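Local coordinates for protein tyrosine--tRNA ligase (Archaeoglobus fulgidus, PDB 2CYB) that probably activates tyrosine with ATP to form tyrosyl-adenylate and transfers it to the acceptor end of its tRNA, working as a homodimer, at residues Y115-V125 and L160-L169; K32-P41 and F64-A75. All blocks are in the same frame, centred on the assembly; numbering follows the deposited sequence.

In the fold
Both contacts belong to the class I catalytic domain and close round the same bound tyrosine. Contact 2 comes first along the chain, pairing the parallel strands 34-39 and 65-70 of the Rossmann-fold sheet and running on into helix 72-77. Contact 1 follows, packing the loop and helix 119-131 on helix 154-168, with its centre about 13 Å from that of contact 2. The two touch directly: Arg34 NH1 probably donates to Leu169 O at 2.9 Å, and His74 packs on Asp165. The substrate ring thus lies between sheet and helix, while Leu117, Arg119, Val122 and Leu123 of contact 1 also pack on the second subunit.

Contact 1. Residues Y115-V125 and L160-L169; sequences YQLSRDYVLDV and LMQALDIAHL. With TYR (tyrosine), chain C.
Asp165, on helix 154-168, joins the Tyr115-Val125 segment to the tyrosine pocket of this class I synthetase fold. Its OD1 accepts from the OH of the bound tyrosine at 2.6 Å, while OD2 takes the NE2 of Gln116 at 2.8 Å. The N-H of that amide arrives on the syn side, 21° out of the carboxylate plane, and Tyr115 OH adds a weak bond to OD2. One turn earlier, Gln162 OE1 receives the substrate's amino group.

Behind this first shell, Tyr121 fits as a knob among Met161, Leu164, Asp165 and His168. A chi1 of -175°, which swings CG away from the backbone N, carries the ring to helix 154-168, where its OH donates to Met161 O at 2.8 Å. Asp165 N reaches the same carbonyl from the opposite face of its plane. The Tyr121 edge meets the His168 face in a T-shaped pair, centroids 4.8 Å apart. Leu164 CD1 and Val125 CG2 pack together between the two helices. At the edge of the imidazole, near its plane, His168 NE2 donates to Asp124 OD1 at 2.7 Å, using the anti lone pair of an oxygen that also bonds Tyr196 OH.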
loop_
_atom_site.group_PDB
_atom_site.type_symbol
_atom_site.label_atom_id
_atom_site.label_comp_id
_atom_site.label_asym_id
_atom_site.label_seq_id
_atom_site.Cartn_x
_atom_site.Cartn_y
_atom_site.Cartn_z
ATOM N N TYR A 115 6.268 -14.192 8.219
ATOM C CA TYR A 115 5.216 -13.595 9.027
ATOM C C TYR A 115 4.548 -12.364 8.411
ATOM O O TYR A 115 3.500 -11.937 8.884
ATOM C CB TYR A 115 5.783 -13.191 10.387
ATOM C CG TYR A 115 6.822 -12.092 10.278
ATOM C CD1 TYR A 115 8.155 -12.390 9.990
ATOM C CD2 TYR A 115 6.461 -10.749 10.423
ATOM C CE1 TYR A 115 9.114 -11.375 9.854
ATOM C CE2 TYR A 115 7.408 -9.726 10.284
ATOM C CZ TYR A 115 8.731 -10.047 10.001
ATOM O OH TYR A 115 9.672 -9.038 9.870
ATOM N N GLN A 116 5.147 -11.785 7.375
ATOM C CA GLN A 116 4.576 -10.573 6.777
ATOM C C GLN A 116 3.283 -10.752 5.979
ATOM O O GLN A 116 2.724 -9.774 5.485
ATOM C CB GLN A 116 5.632 -9.866 5.920
ATOM C CG GLN A 116 6.809 -9.401 6.748
ATOM C CD GLN A 116 7.964 -8.867 5.915
ATOM O OE1 GLN A 116 8.210 -9.320 4.796
ATOM N NE2 GLN A 116 8.691 -7.915 6.473
ATOM N N LEU A 117 2.807 -11.989 5.847
ATOM C CA LEU A 117 1.555 -12.236 5.131
ATOM C C LEU A 117 0.509 -12.767 6.101
ATOM O O LEU A 117 -0.604 -13.117 5.698
ATOM C CB LEU A 117 1.757 -13.242 3.996
ATOM C CG LEU A 117 2.631 -12.814 2.812
ATOM C CD1 LEU A 117 2.701 -13.947 1.798
ATOM C CD2 LEU A 117 2.049 -11.560 2.165
ATOM N N SER A 118 0.867 -12.826 7.379
ATOM C CA SER A 118 -0.052 -13.318 8.406
ATOM C C SER A 118 -1.167 -12.300 8.647
ATOM O O SER A 118 -0.972 -11.103 8.455
ATOM C CB SER A 118 0.702 -13.596 9.711
ATOM O OG SER A 118 1.066 -12.399 10.371
ATOM N N ARG A 119 -2.334 -12.778 9.074
ATOM C CA ARG A 119 -3.478 -11.903 9.303
ATOM C C ARG A 119 -3.206 -10.750 10.263
ATOM O O ARG A 119 -3.621 -9.616 10.010
ATOM C CB ARG A 119 -4.669 -12.705 9.826
ATOM C CG ARG A 119 -5.902 -11.847 10.071
ATOM C CD ARG A 119 -6.801 -12.448 11.135
ATOM N NE ARG A 119 -7.993 -11.635 11.350
ATOM C CZ ARG A 119 -8.997 -11.544 10.484
ATOM N NH1 ARG A 119 -10.044 -10.778 10.759
ATOM N NH2 ARG A 119 -8.958 -12.231 9.350
ATOM N N ASP A 120 -2.533 -11.033 11.374
ATOM C CA ASP A 120 -2.238 -9.982 12.341
ATOM C C ASP A 120 -1.293 -8.930 11.773
ATOM O O ASP A 120 -1.439 -7.737 12.049
ATOM C CB ASP A 120 -1.628 -10.568 13.616
ATOM C CG ASP A 120 -2.679 -11.079 14.581
ATOM O OD1 ASP A 120 -2.304 -11.537 15.680
ATOM O OD2 ASP A 120 -3.879 -11.018 14.240
ATOM N N TYR A 121 -0.324 -9.370 10.985
ATOM C CA TYR A 121 0.626 -8.425 10.403
ATOM C C TYR A 121 -0.029 -7.567 9.320
ATOM O O TYR A 121 0.167 -6.354 9.279
ATOM C CB TYR A 121 1.815 -9.162 9.804
ATOM C CG TYR A 121 2.897 -8.233 9.297
ATOM C CD1 TYR A 121 3.940 -7.815 10.130
ATOM C CD2 TYR A 121 2.887 -7.787 7.976
ATOM C CE1 TYR A 121 4.959 -6.980 9.647
ATOM C CE2 TYR A 121 3.897 -6.946 7.485
ATOM C CZ TYR A 121 4.927 -6.553 8.320
ATOM O OH TYR A 121 5.937 -5.766 7.805
ATOM N N VAL A 122 -0.812 -8.187 8.445
ATOM C CA VAL A 122 -1.463 -7.416 7.389
ATOM C C VAL A 122 -2.442 -6.404 7.972
ATOM O O VAL A 122 -2.543 -5.275 7.494
ATOM C CB VAL A 122 -2.194 -8.331 6.381
ATOM C CG1 VAL A 122 -1.191 -9.231 5.688
ATOM C CG2 VAL A 122 -3.253 -9.152 7.083
ATOM N N LEU A 123 -3.154 -6.790 9.022
ATOM C CA LEU A 123 -4.090 -5.868 9.632
ATOM C C LEU A 123 -3.323 -4.662 10.182
ATOM O O LEU A 123 -3.790 -3.520 10.075
ATOM C CB LEU A 123 -4.877 -6.578 10.736
ATOM C CG LEU A 123 -6.286 -6.089 11.083
ATOM C CD1 LEU A 123 -6.961 -5.394 9.904
ATOM C CD2 LEU A 123 -7.097 -7.308 11.506
ATOM N N ASP A 124 -2.142 -4.902 10.756
ATOM C CA ASP A 124 -1.336 -3.799 11.281
ATOM C C ASP A 124 -0.892 -2.873 10.149
ATOM O O ASP A 124 -0.819 -1.651 10.328
ATOM C CB ASP A 124 -0.102 -4.327 12.014
ATOM C CG ASP A 124 -0.389 -4.671 13.461
ATOM O OD1 ASP A 124 0.448 -5.360 14.074
ATOM O OD2 ASP A 124 -1.442 -4.246 13.982
ATOM N N VAL A 125 -0.576 -3.459 8.999
ATOM C CA VAL A 125 -0.160 -2.674 7.841
ATOM C C VAL A 125 -1.295 -1.742 7.453
ATOM O O VAL A 125 -1.078 -0.555 7.188
ATOM C CB VAL A 125 0.196 -3.575 6.625
ATOM C CG1 VAL A 125 0.361 -2.721 5.368
ATOM C CG2 VAL A 125 1.476 -4.336 6.904
ATOM N N LEU A 160 6.010 1.324 5.913
ATOM C CA LEU A 160 5.080 0.900 6.948
ATOM C C LEU A 160 5.448 -0.500 7.436
ATOM O O LEU A 160 5.436 -0.778 8.637
ATOM C CB LEU A 160 3.653 0.889 6.402
ATOM C CG LEU A 160 3.202 2.150 5.661
ATOM C CD1 LEU A 160 1.738 1.991 5.265
ATOM C CD2 LEU A 160 3.396 3.379 6.541
ATOM N N MET A 161 5.782 -1.373 6.494
ATOM C CA MET A 161 6.142 -2.739 6.821
ATOM C C MET A 161 7.459 -2.806 7.564
ATOM O O MET A 161 7.622 -3.639 8.443
ATOM C CB MET A 161 6.201 -3.590 5.554
ATOM C CG MET A 161 4.822 -3.957 5.023
ATOM S SD MET A 161 4.941 -4.976 3.546
ATOM C CE MET A 161 5.906 -6.382 4.147
ATOM N N GLN A 162 8.404 -1.943 7.206
ATOM C CA GLN A 162 9.685 -1.930 7.900
ATOM C C GLN A 162 9.457 -1.554 9.359
ATOM O O GLN A 162 10.009 -2.183 10.262
ATOM C CB GLN A 162 10.648 -0.927 7.261
ATOM C CG GLN A 162 12.011 -0.914 7.932
ATOM C CD GLN A 162 13.058 -0.214 7.092
ATOM O OE1 GLN A 162 12.969 -0.196 5.863
ATOM N NE2 GLN A 162 14.070 0.344 7.747
ATOM N N ALA A 163 8.636 -0.533 9.584
ATOM C CA ALA A 163 8.331 -0.092 10.940
ATOM C C ALA A 163 7.665 -1.235 11.701
ATOM O O ALA A 163 8.000 -1.492 12.856
ATOM C CB ALA A 163 7.417 1.127 10.911
ATOM N N LEU A 164 6.734 -1.931 11.053
ATOM C CA LEU A 164 6.059 -3.049 11.705
ATOM C C LEU A 164 6.971 -4.232 11.976
ATOM O O LEU A 164 6.709 -5.018 12.893
ATOM C CB LEU A 164 4.854 -3.508 10.885
ATOM C CG LEU A 164 3.646 -2.576 11.002
ATOM C CD1 LEU A 164 2.579 -2.985 9.979
ATOM C CD2 LEU A 164 3.097 -2.634 12.439
ATOM N N ASP A 165 8.038 -4.377 11.192
ATOM C CA ASP A 165 8.966 -5.483 11.421
ATOM C C ASP A 165 9.588 -5.345 12.806
ATOM O O ASP A 165 9.833 -6.339 13.481
ATOM C CB ASP A 165 10.085 -5.491 10.377
ATOM C CG ASP A 165 9.599 -5.898 9.014
ATOM O OD1 ASP A 165 10.259 -5.518 8.029
ATOM O OD2 ASP A 165 8.570 -6.607 8.927
ATOM N N ILE A 166 9.841 -4.106 13.223
ATOM C CA ILE A 166 10.438 -3.847 14.527
ATOM C C ILE A 166 9.540 -4.419 15.630
ATOM O O ILE A 166 10.004 -5.140 16.518
ATOM C CB ILE A 166 10.634 -2.326 14.756
ATOM C CG1 ILE A 166 11.676 -1.783 13.765
ATOM C CG2 ILE A 166 11.082 -2.066 16.188
ATOM C CD1 ILE A 166 11.735 -0.273 13.713
ATOM N N ALA A 167 8.250 -4.117 15.551
ATOM C CA ALA A 167 7.295 -4.602 16.547
ATOM C C ALA A 167 7.069 -6.108 16.484
ATOM O O ALA A 167 7.085 -6.788 17.510
ATOM C CB ALA A 167 5.969 -3.885 16.381
ATOM N N HIS A 168 6.854 -6.635 15.286
ATOM C CA HIS A 168 6.595 -8.062 15.147
ATOM C C HIS A 168 7.780 -8.979 15.429
ATOM O O HIS A 168 7.586 -10.161 15.712
ATOM C CB HIS A 168 5.990 -8.346 13.770
ATOM C CG HIS A 168 4.556 -7.928 13.658
ATOM N ND1 HIS A 168 3.516 -8.830 13.653
ATOM C CD2 HIS A 168 3.989 -6.699 13.609
ATOM C CE1 HIS A 168 2.367 -8.177 13.607
ATOM N NE2 HIS A 168 2.627 -6.881 13.581
ATOM N N LEU A 169 8.999 -8.449 15.361
ATOM C CA LEU A 169 10.179 -9.254 15.657
ATOM C C LEU A 169 10.603 -9.043 17.118
ATOM O O LEU A 169 11.626 -9.573 17.565
ATOM C CB LEU A 169 11.330 -8.886 14.707
ATOM C CG LEU A 169 11.115 -9.247 13.231
ATOM C CD1 LEU A 169 12.205 -8.597 12.380
ATOM C CD2 LEU A 169 11.122 -10.758 13.052
HETATM N N TYR C . 15.175 -0.526 4.242
HETATM C CA TYR C . 16.399 -1.343 4.430
HETATM C C TYR C . 17.461 -0.988 3.392
HETATM O O TYR C . 18.540 -1.600 3.433
HETATM C CB TYR C . 16.036 -2.829 4.347
HETATM C CG TYR C . 15.081 -3.229 5.446
HETATM C CD1 TYR C . 13.847 -3.815 5.159
HETATM C CD2 TYR C . 15.419 -3.012 6.788
HETATM C CE1 TYR C . 12.968 -4.183 6.192
HETATM C CE2 TYR C . 14.561 -3.368 7.814
HETATM C CZ TYR C . 13.338 -3.955 7.514
HETATM O OH TYR C . 12.509 -4.322 8.544
HETATM O OXT TYR C . 17.204 -0.091 2.562
#

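Contact 2. Residues K32-P41 and F64-A75; sequences KPRAYVGYEP and FEIIVLLADIHA. With TYR (tyrosine), chain C.
The beta-alpha-beta unit of the Rossmann fold brings strands 34-39 and 65-70 side by side, and their C-terminal ends form part of the tyrosine pocket. Backbone bonds join the parallel strands from Glu65 N to Pro33 O through to Ala71 N and Tyr39 O; among them, Val37 N to Ile67 O is weak.

At the pocket, Tyr36 and Leu69 point the same way from one side of the sheet. The substrate's OH lies near the plane of the Tyr36 ring, at its edge, and 2.8 Å from Tyr36 OH. Leu69 CD2 comes within 3.3 Å of that substrate oxygen. Gly38 has no side chain on this face, and its backbone passes close beside the substrate: Gly38 O is 3.3 Å from the ligand's CD2. The CE1 edge of the substrate points at the face of His74, this carbon standing 3.5 Å above the imidazole plane and over its centre; Ala71 CB packs near the ligand's CD1, on the same side of the ring as Gly38 CA.

At the other end of the strands, Arg34 makes a side-on salt bridge to Glu65. A bend at chi3 (-64°) turns the guanidinium so that Arg34 NE, 2.9 Å from Glu65 OE2, and Arg34 NH2 both donate to that one oxygen; the two charged groups are nearly coplanar. Pro33 CB lies over the face of the Phe64 ring, 3.6 Å from its centroid, as a CH-pi contact. Beyond the strands, Pro41, the first residue of the HIGH region, sets its CD against Ala75 CB at 3.5 Å.

Strand 173-177 flanks strand 34-39, and strand 108-111 flanks 65-70. Helix 47-61 packs on the side carrying Val37, Tyr39 and Ile66, whereas helix 154-168 covers Tyr36 and Leu69.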
loop_
_atom_site.group_PDB
_atom_site.type_symbol
_atom_site.label_atom_id
_atom_site.label_comp_id
_atom_site.label_asym_id
_atom_site.label_seq_id
_atom_site.Cartn_x
_atom_site.Cartn_y
_atom_site.Cartn_z
ATOM N N LYS A 32 18.049 -8.703 28.541
ATOM C CA LYS A 32 17.973 -9.492 27.323
ATOM C C LYS A 32 17.478 -8.645 26.152
ATOM O O LYS A 32 16.441 -8.933 25.554
ATOM C CB LYS A 32 17.050 -10.691 27.546
ATOM C CG LYS A 32 17.378 -11.872 26.661
ATOM C CD LYS A 32 18.857 -12.235 26.759
ATOM C CE LYS A 32 19.199 -13.415 25.862
ATOM N NZ LYS A 32 20.665 -13.665 25.802
ATOM N N PRO A 33 18.226 -7.583 25.808
ATOM C CA PRO A 33 17.882 -6.673 24.710
ATOM C C PRO A 33 17.996 -7.349 23.347
ATOM O O PRO A 33 18.884 -8.172 23.121
ATOM C CB PRO A 33 18.894 -5.537 24.868
ATOM C CG PRO A 33 19.320 -5.627 26.310
ATOM C CD PRO A 33 19.432 -7.108 26.504
ATOM N N ARG A 34 17.097 -6.989 22.437
ATOM C CA ARG A 34 17.106 -7.563 21.100
ATOM C C ARG A 34 17.306 -6.472 20.048
ATOM O O ARG A 34 16.650 -5.425 20.085
ATOM C CB ARG A 34 15.787 -8.297 20.837
ATOM C CG ARG A 34 15.737 -9.044 19.516
ATOM C CD ARG A 34 14.421 -9.788 19.369
ATOM N NE ARG A 34 14.273 -10.832 20.378
ATOM C CZ ARG A 34 13.230 -11.652 20.472
ATOM N NH1 ARG A 34 12.219 -11.557 19.614
ATOM N NH2 ARG A 34 13.200 -12.573 21.427
ATOM N N ALA A 35 18.232 -6.721 19.128
ATOM C CA ALA A 35 18.523 -5.785 18.049
ATOM C C ALA A 35 18.456 -6.533 16.724
ATOM O O ALA A 35 18.595 -7.757 16.680
ATOM C CB ALA A 35 19.909 -5.181 18.231
ATOM N N TYR A 36 18.228 -5.798 15.641
ATOM C CA TYR A 36 18.175 -6.414 14.324
ATOM C C TYR A 36 18.572 -5.416 13.256
ATOM O O TYR A 36 18.701 -4.223 13.512
ATOM C CB TYR A 36 16.749 -6.917 13.989
ATOM C CG TYR A 36 15.874 -5.951 13.177
ATOM C CD1 TYR A 36 15.260 -6.367 11.987
ATOM C CD2 TYR A 36 15.640 -4.643 13.611
ATOM C CE1 TYR A 36 14.434 -5.506 11.254
ATOM C CE2 TYR A 36 14.819 -3.772 12.887
ATOM C CZ TYR A 36 14.218 -4.212 11.713
ATOM O OH TYR A 36 13.389 -3.362 11.018
ATOM N N VAL A 37 18.763 -5.948 12.061
ATOM C CA VAL A 37 19.033 -5.159 10.875
ATOM C C VAL A 37 18.282 -5.944 9.820
ATOM O O VAL A 37 18.237 -7.182 9.859
ATOM C CB VAL A 37 20.525 -5.096 10.462
ATOM C CG1 VAL A 37 20.642 -4.281 9.156
ATOM C CG2 VAL A 37 21.363 -4.430 11.549
ATOM N N GLY A 38 17.662 -5.229 8.896
ATOM C CA GLY A 38 16.946 -5.899 7.833
ATOM C C GLY A 38 17.689 -5.649 6.547
ATOM O O GLY A 38 18.272 -4.580 6.367
ATOM N N TYR A 39 17.687 -6.637 5.658
ATOM C CA TYR A 39 18.361 -6.503 4.372
ATOM C C TYR A 39 17.510 -7.001 3.212
ATOM O O TYR A 39 16.949 -8.094 3.279
ATOM C CB TYR A 39 19.657 -7.320 4.341
ATOM C CG TYR A 39 20.683 -6.977 5.394
ATOM C CD1 TYR A 39 20.739 -7.690 6.597
ATOM C CD2 TYR A 39 21.635 -5.979 5.171
ATOM C CE1 TYR A 39 21.720 -7.422 7.550
ATOM C CE2 TYR A 39 22.624 -5.703 6.125
ATOM C CZ TYR A 39 22.657 -6.433 7.309
ATOM O OH TYR A 39 23.627 -6.182 8.256
ATOM N N GLU A 40 17.421 -6.211 2.146
ATOM C CA GLU A 40 16.703 -6.672 0.955
ATOM C C GLU A 40 17.716 -7.650 0.353
ATOM O O GLU A 40 18.866 -7.285 0.134
ATOM C CB GLU A 40 16.483 -5.538 -0.046
ATOM C CG GLU A 40 15.602 -4.410 0.421
ATOM C CD GLU A 40 15.368 -3.387 -0.678
ATOM O OE1 GLU A 40 14.996 -2.242 -0.357
ATOM O OE2 GLU A 40 15.551 -3.732 -1.865
ATOM N N PRO A 41 17.317 -8.901 0.088
ATOM C CA PRO A 41 18.296 -9.832 -0.489
ATOM C C PRO A 41 18.998 -9.225 -1.709
ATOM O O PRO A 41 18.346 -8.740 -2.632
ATOM C CB PRO A 41 17.440 -11.050 -0.839
ATOM C CG PRO A 41 16.409 -11.030 0.250
ATOM C CD PRO A 41 16.025 -9.569 0.317
ATOM N N PHE A 64 23.532 -8.473 23.485
ATOM C CA PHE A 64 22.243 -8.413 22.796
ATOM C C PHE A 64 21.896 -9.699 22.067
ATOM O O PHE A 64 22.779 -10.468 21.681
ATOM C CB PHE A 64 22.229 -7.299 21.741
ATOM C CG PHE A 64 21.912 -5.941 22.276
ATOM C CD1 PHE A 64 22.775 -5.299 23.154
ATOM C CD2 PHE A 64 20.755 -5.279 21.867
ATOM C CE1 PHE A 64 22.495 -4.017 23.616
ATOM C CE2 PHE A 64 20.464 -3.997 22.321
ATOM C CZ PHE A 64 21.339 -3.362 23.200
ATOM N N GLU A 65 20.593 -9.910 21.885
ATOM C CA GLU A 65 20.064 -11.043 21.130
ATOM C C GLU A 65 20.057 -10.439 19.729
ATOM O O GLU A 65 19.673 -9.282 19.577
ATOM C CB GLU A 65 18.612 -11.351 21.527
ATOM C CG GLU A 65 18.404 -11.919 22.922
ATOM C CD GLU A 65 16.942 -12.262 23.198
ATOM O OE1 GLU A 65 16.665 -12.914 24.224
ATOM O OE2 GLU A 65 16.063 -11.877 22.394
ATOM N N ILE A 66 20.470 -11.195 18.719
ATOM C CA ILE A 66 20.522 -10.656 17.364
ATOM C C ILE A 66 19.608 -11.317 16.348
ATOM O O ILE A 66 19.568 -12.543 16.222
ATOM C CB ILE A 66 21.961 -10.718 16.791
ATOM C CG1 ILE A 66 22.927 -9.957 17.700
ATOM C CG2 ILE A 66 21.991 -10.133 15.383
ATOM C CD1 ILE A 66 22.595 -8.497 17.879
ATOM N N ILE A 67 18.871 -10.491 15.615
ATOM C CA ILE A 67 17.999 -10.995 14.569
ATOM C C ILE A 67 18.434 -10.378 13.246
ATOM O O ILE A 67 18.687 -9.177 13.168
ATOM C CB ILE A 67 16.523 -10.611 14.803
ATOM C CG1 ILE A 67 16.003 -11.276 16.077
ATOM C CG2 ILE A 67 15.681 -11.037 13.602
ATOM C CD1 ILE A 67 14.545 -10.985 16.351
ATOM N N VAL A 68 18.548 -11.206 12.216
ATOM C CA VAL A 68 18.898 -10.712 10.894
ATOM C C VAL A 68 17.683 -10.979 10.027
ATOM O O VAL A 68 17.301 -12.129 9.819
ATOM C CB VAL A 68 20.098 -11.450 10.280
ATOM C CG1 VAL A 68 20.311 -10.987 8.835
ATOM C CG2 VAL A 68 21.348 -11.181 11.101
ATOM N N LEU A 69 17.064 -9.914 9.537
ATOM C CA LEU A 69 15.889 -10.061 8.692
ATOM C C LEU A 69 16.250 -10.042 7.216
ATOM O O LEU A 69 16.772 -9.047 6.698
ATOM C CB LEU A 69 14.873 -8.944 8.975
ATOM C CG LEU A 69 13.675 -8.885 8.010
ATOM C CD1 LEU A 69 12.822 -10.142 8.158
ATOM C CD2 LEU A 69 12.848 -7.646 8.309
ATOM N N LEU A 70 15.995 -11.161 6.551
ATOM C CA LEU A 70 16.217 -11.266 5.121
ATOM C C LEU A 70 14.845 -10.805 4.618
ATOM O O LEU A 70 13.897 -11.582 4.554
ATOM C CB LEU A 70 16.503 -12.719 4.737
ATOM C CG LEU A 70 17.796 -13.276 5.362
ATOM C CD1 LEU A 70 17.810 -14.792 5.307
ATOM C CD2 LEU A 70 18.996 -12.713 4.629
ATOM N N ALA A 71 14.746 -9.518 4.300
ATOM C CA ALA A 71 13.487 -8.919 3.872
ATOM C C ALA A 71 13.126 -9.187 2.422
ATOM O O ALA A 71 13.198 -8.288 1.587
ATOM C CB ALA A 71 13.537 -7.398 4.134
ATOM N N ASP A 72 12.701 -10.413 2.120
ATOM C CA ASP A 72 12.367 -10.770 0.751
ATOM C C ASP A 72 11.174 -10.022 0.167
ATOM O O ASP A 72 11.190 -9.664 -1.002
ATOM C CB ASP A 72 12.145 -12.289 0.618
ATOM C CG ASP A 72 11.147 -12.840 1.627
ATOM O OD1 ASP A 72 10.723 -14.001 1.446
ATOM O OD2 ASP A 72 10.797 -12.142 2.603
ATOM N N ILE A 73 10.138 -9.797 0.968
ATOM C CA ILE A 73 8.977 -9.065 0.472
ATOM C C ILE A 73 9.388 -7.617 0.181
ATOM O O ILE A 73 8.981 -7.047 -0.826
ATOM C CB ILE A 73 7.833 -9.066 1.492
ATOM C CG1 ILE A 73 7.424 -10.511 1.811
ATOM C CG2 ILE A 73 6.648 -8.279 0.947
ATOM C CD1 ILE A 73 7.014 -11.312 0.610
ATOM N N HIS A 74 10.200 -7.028 1.056
ATOM C CA HIS A 74 10.659 -5.657 0.826
ATOM C C HIS A 74 11.430 -5.555 -0.489
ATOM O O HIS A 74 11.247 -4.603 -1.259
ATOM C CB HIS A 74 11.538 -5.169 1.979
ATOM C CG HIS A 74 10.758 -4.712 3.169
ATOM N ND1 HIS A 74 10.239 -5.586 4.099
ATOM C CD2 HIS A 74 10.364 -3.473 3.551
ATOM C CE1 HIS A 74 9.559 -4.905 5.006
ATOM N NE2 HIS A 74 9.619 -3.622 4.696
ATOM N N ALA A 75 12.287 -6.541 -0.741
ATOM C CA ALA A 75 13.073 -6.585 -1.968
ATOM C C ALA A 75 12.120 -6.628 -3.163
ATOM O O ALA A 75 12.350 -5.983 -4.190
ATOM C CB ALA A 75 13.979 -7.819 -1.965
HETATM N N TYR C . 15.175 -0.526 4.242
HETATM C CA TYR C . 16.399 -1.343 4.430
HETATM C C TYR C . 17.461 -0.988 3.392
HETATM O O TYR C . 18.540 -1.600 3.433
HETATM C CB TYR C . 16.036 -2.829 4.347
HETATM C CG TYR C . 15.081 -3.229 5.446
HETATM C CD1 TYR C . 13.847 -3.815 5.159
HETATM C CD2 TYR C . 15.419 -3.012 6.788
HETATM C CE1 TYR C . 12.968 -4.183 6.192
HETATM C CE2 TYR C . 14.561 -3.368 7.814
HETATM C CZ TYR C . 13.338 -3.955 7.514
HETATM O OH TYR C . 12.509 -4.322 8.544
HETATM O OXT TYR C . 17.204 -0.091 2.562
#